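Side-chain contacts in siderophore enterobactin esterase (PDB 6GUO), which hydrolyses the ester bonds of the bacterial siderophore enterobactin, which is required for intracellular release of its iron: residues S198-T201 with E202-F206; Q246-A249 with E250-M254; K149-P152 with R153-F156. One frame throughout, in Å; residues are numbered along the deposited sequence.

Overall arrangement
Following the chain from the N terminus, contact 3 (149-156) comes first. It holds the beta turn, 151-154, that carries the chain out of helix 131-150 and into strand 156-164 of the central sheet of this alpha/beta-hydrolase. Contact 1 (198-206) follows, a turn-by-turn contact along helix 199-208. Contact 2 (246-254) comes last, where helix 239-252 ends and helix 254-268 takes over. Each is closed before the next opens, so none nests or crosses. Contacts 1 and 2 have centres about 21 Å apart and are joined through helix 254-268, against which Leu200 and Ala203 pack. Contact 3 lies about 44 Å from contact 2, centre to centre, on the opposite side of the chain's centre.

Contact 1 of 3, residues S198-T201 with E202-F206; sequences SILT and EARRF
Ile199 meets Glu202 and Ala203 in the first turn of helix 199-208. Its carbonyl oxygen takes the N-H of Ala203, with Ile199 O 2.8 Å from Ala203 N, while its side chain runs at about a right angle to that of Glu202. CG1 lies anti to the backbone N (chi1 -160°), and from there the branch carries CD1 to 3.3 Å from OE1 of Glu202. A hydrogen bond to ND1 of His173 on helix 166-177 fixes OE1, and the CD1 methyl packs against the same oxygen.

Leu200 comes next, and it works with Arg204. Arg204 N bonds to Leu200 O at 3.0 Å, and the arginine chain then runs back over the same carbonyl, its CD 3.4 Å from Leu200 O. The guanidinium thereby lies with one face on Leu200, CB standing 3.9 Å above the plane and over its centre. CD1 of Leu200 reaches NH2 of Arg204 at 3.8 Å, and that nitrogen makes a salt bridge to Glu264 of helix 254-268.

Thr201 contributes mainly backbone: its O accepts from Arg205 N at 3.1 Å.

Each charged head group thus has aliphatic carbon against it, the Ile199 methyl at Glu202 OE1 and Leu200 CB over a guanidinium face, and each sends its polar end to a different helix, which probably helps fix its rotation and ties helix 199-208 to both neighbours.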
loop_
_atom_site.group_PDB
_atom_site.type_symbol
_atom_site.label_atom_id
_atom_site.label_comp_id
_atom_site.label_asym_id
_atom_site.label_seq_id
_atom_site.Cartn_x
_atom_site.Cartn_y
_atom_site.Cartn_z
ATOM N N SER A 198 25.501 14.838 6.398
ATOM C CA SER A 198 25.461 16.274 6.107
ATOM C C SER A 198 24.100 16.923 6.407
ATOM O O SER A 198 24.060 18.117 6.709
ATOM C CB SER A 198 25.875 16.561 4.659
ATOM O OG SER A 198 24.948 16.019 3.735
ATOM N N ILE A 199 23.006 16.150 6.349
ATOM C CA ILE A 199 21.662 16.678 6.661
ATOM C C ILE A 199 21.541 17.207 8.097
ATOM O O ILE A 199 20.724 18.084 8.359
ATOM C CB ILE A 199 20.530 15.643 6.376
ATOM C CG1 ILE A 199 19.155 16.319 6.229
ATOM C CG2 ILE A 199 20.452 14.573 7.463
ATOM C CD1 ILE A 199 18.981 17.142 4.970
ATOM N N LEU A 200 22.346 16.669 9.015
ATOM C CA LEU A 200 22.340 17.120 10.410
ATOM C C LEU A 200 22.903 18.533 10.587
ATOM O O LEU A 200 22.493 19.247 11.506
ATOM C CB LEU A 200 23.079 16.117 11.306
ATOM C CG LEU A 200 22.521 14.687 11.316
ATOM C CD1 LEU A 200 23.245 13.855 12.366
ATOM C CD2 LEU A 200 21.014 14.644 11.549
ATOM N N THR A 201 23.823 18.935 9.712
ATOM C CA THR A 201 24.267 20.334 9.640
ATOM C C THR A 201 23.076 21.249 9.335
ATOM O O THR A 201 22.884 22.264 10.003
ATOM C CB THR A 201 25.365 20.534 8.573
ATOM O OG1 THR A 201 26.403 19.565 8.766
ATOM C CG2 THR A 201 25.969 21.943 8.648
ATOM N N GLU A 202 22.265 20.861 8.350
ATOM C CA GLU A 202 21.059 21.621 7.999
ATOM C C GLU A 202 20.005 21.571 9.109
ATOM O O GLU A 202 19.364 22.576 9.388
ATOM C CB GLU A 202 20.472 21.138 6.672
ATOM C CG GLU A 202 21.404 21.370 5.491
ATOM C CD GLU A 202 20.771 21.052 4.149
ATOM O OE1 GLU A 202 19.798 20.269 4.102
ATOM O OE2 GLU A 202 21.258 21.584 3.130
ATOM N N ALA A 203 19.843 20.407 9.741
ATOM C CA ALA A 203 18.942 20.256 10.897
ATOM C C ALA A 203 19.283 21.227 12.030
ATOM O O ALA A 203 18.399 21.880 12.582
ATOM C CB ALA A 203 18.980 18.828 11.420
ATOM N N ARG A 204 20.569 21.319 12.364
ATOM C CA ARG A 204 21.026 22.183 13.462
ATOM C C ARG A 204 20.935 23.673 13.131
ATOM O O ARG A 204 20.657 24.480 14.018
ATOM C CB ARG A 204 22.438 21.788 13.910
ATOM C CG ARG A 204 22.427 20.518 14.751
ATOM C CD ARG A 204 23.689 19.683 14.623
ATOM N NE ARG A 204 23.457 18.320 15.109
ATOM C CZ ARG A 204 24.264 17.276 14.905
ATOM N NH1 ARG A 204 25.397 17.399 14.212
ATOM N NH2 ARG A 204 23.930 16.086 15.402
ATOM N N ARG A 205 21.163 24.031 11.867
ATOM C CA ARG A 205 20.920 25.402 11.391
ATOM C C ARG A 205 19.426 25.741 11.481
ATOM O O ARG A 205 19.061 26.843 11.896
ATOM C CB ARG A 205 21.438 25.582 9.956
ATOM C CG ARG A 205 21.194 26.959 9.347
ATOM C CD ARG A 205 21.998 27.152 8.070
ATOM N NE ARG A 205 21.633 28.381 7.356
ATOM C CZ ARG A 205 20.627 28.513 6.481
ATOM N NH1 ARG A 205 19.825 27.492 6.169
ATOM N NH2 ARG A 205 20.416 29.697 5.907
ATOM N N PHE A 206 18.576 24.789 11.096
ATOM C CA PHE A 206 17.127 24.940 11.245
ATOM C C PHE A 206 16.730 25.085 12.715
ATOM O O PHE A 206 15.931 25.953 13.053
ATOM C CB PHE A 206 16.379 23.763 10.603
ATOM C CG PHE A 206 14.908 23.742 10.905
ATOM C CD1 PHE A 206 14.021 24.514 10.162
ATOM C CD2 PHE A 206 14.405 22.950 11.937
ATOM C CE1 PHE A 206 12.660 24.497 10.441
ATOM C CE2 PHE A 206 13.050 22.934 12.221
ATOM C CZ PHE A 206 12.175 23.706 11.471
#

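Contact 2 of 3, residues Q246-A249 with E250-M254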
loop_
_atom_site.group_PDB
_atom_site.type_symbol
_atom_site.label_atom_id
_atom_site.label_comp_id
_atom_site.label_asym_id
_atom_site.label_seq_id
_atom_site.Cartn_x
_atom_site.Cartn_y
_atom_site.Cartn_z
ATOM N N GLN A 246 24.366 -6.713 6.676
ATOM C CA GLN A 246 24.781 -6.318 8.032
ATOM C C GLN A 246 25.753 -5.146 8.026
ATOM O O GLN A 246 25.616 -4.224 8.837
ATOM C CB GLN A 246 25.420 -7.484 8.782
ATOM C CG GLN A 246 24.440 -8.559 9.198
ATOM C CD GLN A 246 25.101 -9.631 10.034
ATOM O OE1 GLN A 246 26.070 -10.257 9.604
ATOM N NE2 GLN A 246 24.585 -9.850 11.236
ATOM N N ARG A 247 26.728 -5.191 7.118
ATOM C CA ARG A 247 27.714 -4.117 6.975
ATOM C C ARG A 247 27.033 -2.793 6.643
ATOM O O ARG A 247 27.242 -1.795 7.336
ATOM C CB ARG A 247 28.744 -4.460 5.892
ATOM C CG ARG A 247 29.835 -3.412 5.707
ATOM C CD ARG A 247 30.796 -3.786 4.593
ATOM N NE ARG A 247 31.827 -2.761 4.413
ATOM C CZ ARG A 247 32.922 -2.887 3.660
ATOM N NH1 ARG A 247 33.175 -4.006 2.982
ATOM N NH2 ARG A 247 33.780 -1.872 3.584
ATOM N N ALA A 248 26.229 -2.800 5.582
ATOM C CA ALA A 248 25.483 -1.613 5.154
ATOM C C ALA A 248 24.565 -1.081 6.255
ATOM O O ALA A 248 24.517 0.126 6.492
ATOM C CB ALA A 248 24.678 -1.917 3.897
ATOM N N ALA A 249 23.860 -1.988 6.933
ATOM C CA ALA A 249 22.959 -1.629 8.036
ATOM C C ALA A 249 23.660 -0.909 9.195
ATOM O O ALA A 249 23.138 0.077 9.720
ATOM C CB ALA A 249 22.246 -2.869 8.554
ATOM N N GLU A 250 24.830 -1.404 9.597
ATOM C CA GLU A 250 25.578 -0.794 10.698
ATOM C C GLU A 250 26.120 0.591 10.319
ATOM O O GLU A 250 26.107 1.498 11.145
ATOM C CB GLU A 250 26.708 -1.714 11.173
ATOM C CG GLU A 250 27.381 -1.270 12.472
ATOM C CD GLU A 250 28.565 -0.324 12.287
ATOM O OE1 GLU A 250 29.120 -0.222 11.170
ATOM O OE2 GLU A 250 28.951 0.320 13.285
ATOM N N GLN A 251 26.585 0.748 9.080
ATOM C CA GLN A 251 27.081 2.046 8.598
ATOM C C GLN A 251 25.973 3.089 8.472
ATOM O O GLN A 251 26.163 4.257 8.832
ATOM C CB GLN A 251 27.783 1.894 7.248
ATOM C CG GLN A 251 29.092 1.126 7.326
ATOM C CD GLN A 251 29.800 1.016 5.991
ATOM O OE1 GLN A 251 29.303 1.479 4.963
ATOM N NE2 GLN A 251 30.975 0.397 6.001
ATOM N N ARG A 252 24.823 2.661 7.960
ATOM C CA ARG A 252 23.710 3.570 7.682
ATOM C C ARG A 252 22.918 3.946 8.919
ATOM O O ARG A 252 22.325 5.024 8.963
ATOM C CB ARG A 252 22.812 2.990 6.600
ATOM C CG ARG A 252 23.541 2.941 5.274
ATOM C CD ARG A 252 22.705 2.356 4.163
ATOM N NE ARG A 252 23.507 2.228 2.948
ATOM C CZ ARG A 252 23.026 2.080 1.716
ATOM N NH1 ARG A 252 21.714 2.040 1.483
ATOM N NH2 ARG A 252 23.876 1.977 0.698
ATOM N N ARG A 253 22.897 3.060 9.916
ATOM C CA ARG A 253 22.427 3.411 11.252
ATOM C C ARG A 253 21.026 4.040 11.214
ATOM O O ARG A 253 20.761 5.047 11.870
ATOM C CB ARG A 253 23.452 4.360 11.885
ATOM C CG ARG A 253 23.359 4.499 13.386
ATOM C CD ARG A 253 24.591 5.184 13.942
ATOM N NE ARG A 253 24.484 5.314 15.392
ATOM C CZ ARG A 253 23.884 6.318 16.038
ATOM N NH1 ARG A 253 23.855 6.298 17.370
ATOM N NH2 ARG A 253 23.313 7.328 15.387
ATOM N N MET A 254 20.136 3.437 10.430
ATOM C CA MET A 254 18.831 4.033 10.138
ATOM C C MET A 254 18.007 4.310 11.399
ATOM O O MET A 254 17.517 5.428 11.587
ATOM C CB MET A 254 18.039 3.135 9.184
ATOM C CG MET A 254 16.681 3.678 8.758
ATOM S SD MET A 254 16.757 5.256 7.901
ATOM C CE MET A 254 17.606 4.810 6.387
HETATM O O HOH W 1 29.597 -1.813 9.056
HETATM O O HOH W 2 20.679 0.938 8.926
#
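Arg247 and Gln251, one helical turn apart, lie side by side and point the same way. NE2 of Gln251 sits at the edge of the Arg247 guanidinium, near its plane and 3.6 Å from Arg247 NE, with the amide turned 87° against it. Two donors lie side by side here, and a shared acceptor makes this tolerable: OE2 of Glu117 receives a salt bridge from Arg247 NE and a hydrogen bond from Gln251 NE2. Arg247 can take part because its CG is anti to the backbone N (chi1 -178°) and the rest of the chain is stretched out.

The backbone beneath sets this spacing. Gln251 N bonds to Arg247 O at 3.2 Å, and the same oxygen accepts from a water, whose oxygen lies 2.7 Å from OE1 of Glu250 and donates to it too. One residue further along, Arg252 N reaches Ala248 O at 2.9 Å, and the arginine's CG passes 3.2 Å from that oxygen.

At the C-terminal end, Arg253 N bonds to Ala249 O, and Arg253 then leaves the helix with positive phi (53°). A second water donates to Ala249 O at 2.7 Å and accepts from Met254 N at 3.0 Å, bridging the break.

Arg253 is also the N-cap residue of helix 254-268, and its guanidinium turns to Asn257 and Glu260 there. Helix 239-252 thus runs into helix 254-268 through Arg253, while Glu117, in the proline-rich insertion that narrows the active site, is held against its flank.

Contact 3 of 3, residues K149-P152 with R153-F156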
loop_
_atom_site.group_PDB
_atom_site.type_symbol
_atom_site.label_atom_id
_atom_site.label_comp_id
_atom_site.label_asym_id
_atom_site.label_seq_id
_atom_site.Cartn_x
_atom_site.Cartn_y
_atom_site.Cartn_z
ATOM N N LYS A 149 -3.721 25.141 -13.565
ATOM C CA LYS A 149 -4.164 24.581 -14.856
ATOM C C LYS A 149 -5.070 23.351 -14.721
ATOM O O LYS A 149 -6.103 23.270 -15.390
ATOM C CB LYS A 149 -2.968 24.244 -15.756
ATOM C CG LYS A 149 -2.156 25.451 -16.214
ATOM C CD LYS A 149 -2.932 26.320 -17.197
ATOM C CE LYS A 149 -2.024 26.995 -18.209
ATOM N NZ LYS A 149 -1.510 26.044 -19.236
ATOM N N VAL A 150 -4.691 22.403 -13.869
ATOM C CA VAL A 150 -5.443 21.155 -13.724
ATOM C C VAL A 150 -6.687 21.351 -12.853
ATOM O O VAL A 150 -7.782 20.936 -13.247
ATOM C CB VAL A 150 -4.555 20.005 -13.199
ATOM C CG1 VAL A 150 -5.335 18.700 -13.085
ATOM C CG2 VAL A 150 -3.358 19.812 -14.124
ATOM N N PHE A 151 -6.519 21.991 -11.694
ATOM C CA PHE A 151 -7.609 22.180 -10.726
ATOM C C PHE A 151 -7.825 23.655 -10.332
ATOM O O PHE A 151 -7.833 23.972 -9.140
ATOM C CB PHE A 151 -7.335 21.346 -9.465
ATOM C CG PHE A 151 -7.213 19.868 -9.724
ATOM C CD1 PHE A 151 -8.328 19.126 -10.096
ATOM C CD2 PHE A 151 -5.989 19.218 -9.583
ATOM C CE1 PHE A 151 -8.223 17.762 -10.331
ATOM C CE2 PHE A 151 -5.879 17.855 -9.820
ATOM C CZ PHE A 151 -7.000 17.130 -10.195
ATOM N N PRO A 152 -8.028 24.557 -11.323
ATOM C CA PRO A 152 -8.165 26.002 -11.040
ATOM C C PRO A 152 -9.333 26.399 -10.128
ATOM O O PRO A 152 -9.251 27.439 -9.468
ATOM C CB PRO A 152 -8.359 26.618 -12.431
ATOM C CG PRO A 152 -8.908 25.516 -13.258
ATOM C CD PRO A 152 -8.229 24.277 -12.755
ATOM N N ARG A 153 -10.399 25.597 -10.099
ATOM C CA ARG A 153 -11.569 25.887 -9.255
ATOM C C ARG A 153 -11.530 25.222 -7.870
ATOM O O ARG A 153 -12.496 25.331 -7.115
ATOM C CB ARG A 153 -12.858 25.521 -10.001
ATOM C CG ARG A 153 -13.024 26.298 -11.301
ATOM C CD ARG A 153 -14.343 26.012 -12.002
ATOM N NE ARG A 153 -14.564 24.583 -12.225
ATOM C CZ ARG A 153 -13.947 23.833 -13.140
ATOM N NH1 ARG A 153 -13.030 24.348 -13.963
ATOM N NH2 ARG A 153 -14.248 22.540 -13.233
ATOM N N VAL A 154 -10.415 24.569 -7.531
ATOM C CA VAL A 154 -10.251 23.875 -6.255
ATOM C C VAL A 154 -9.348 24.691 -5.333
ATOM O O VAL A 154 -8.205 24.985 -5.683
ATOM C CB VAL A 154 -9.636 22.472 -6.465
ATOM C CG1 VAL A 154 -9.420 21.756 -5.137
ATOM C CG2 VAL A 154 -10.524 21.641 -7.379
ATOM N N SER A 155 -9.863 25.046 -4.157
ATOM C CA SER A 155 -9.054 25.671 -3.114
ATOM C C SER A 155 -8.284 24.580 -2.378
ATOM O O SER A 155 -8.892 23.659 -1.820
ATOM C CB SER A 155 -9.935 26.458 -2.140
ATOM O OG SER A 155 -9.163 27.012 -1.091
ATOM N N PHE A 156 -6.954 24.679 -2.387
ATOM C CA PHE A 156 -6.088 23.693 -1.738
ATOM C C PHE A 156 -5.738 24.129 -0.325
ATOM O O PHE A 156 -5.224 25.222 -0.132
ATOM C CB PHE A 156 -4.825 23.441 -2.561
ATOM C CG PHE A 156 -5.074 22.600 -3.778
ATOM C CD1 PHE A 156 -5.012 21.214 -3.701
ATOM C CD2 PHE A 156 -5.423 23.188 -4.987
ATOM C CE1 PHE A 156 -5.257 20.433 -4.818
ATOM C CE2 PHE A 156 -5.676 22.414 -6.107
ATOM C CZ PHE A 156 -5.591 21.033 -6.026
#
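A type I beta turn from Phe151 to Val154 makes this contact, at the point where helix 131-150 gives way to strand 156-164 of the central sheet, a helix-to-strand connection of the alpha/beta-hydrolase fold. The turn is closed by one backbone bond, Val154 N to Phe151 O at 3.1 Å. The N-H points nearly straight at the oxygen (160°), yet the donor stands well above the carbonyl plane, 54° out of it, and so does not use a lone pair. Pro152 and Arg153 fill the two central positions of the turn.

The side-chain contacts around the turn are apolar. CB of Phe151 is met by two side chains: CG2 of Val154 at 3.8 Å and CZ of Phe156 at 3.9 Å. The phenylalanine side chains cross at about a right angle, and Phe151 CB lies at the edge of the Phe156 ring, near its plane. CZ of Phe156 also comes to 4.0 Å from CD2 of Phe151. With CG anti to the carbonyl carbon (chi1 -75°), Phe156 directs its ring back toward the turn.

Neighbours within each segment lie over the rings. CG1 of Val150 stands 3.4 Å above the Phe151 plane, toward the rim, and CG1 of Val154 lies similarly over Phe156. Both rings also touch Val85 of strand 83-90, while Val154 and Phe156 reach Ala52 of strand 52-58.

Chemically, then, one backbone hydrogen bond closes the reversal and hydrocarbon packing supports it, joining the end of the helix to the sheet; Arg153 reaches Asp46 in a long, weak ion pair.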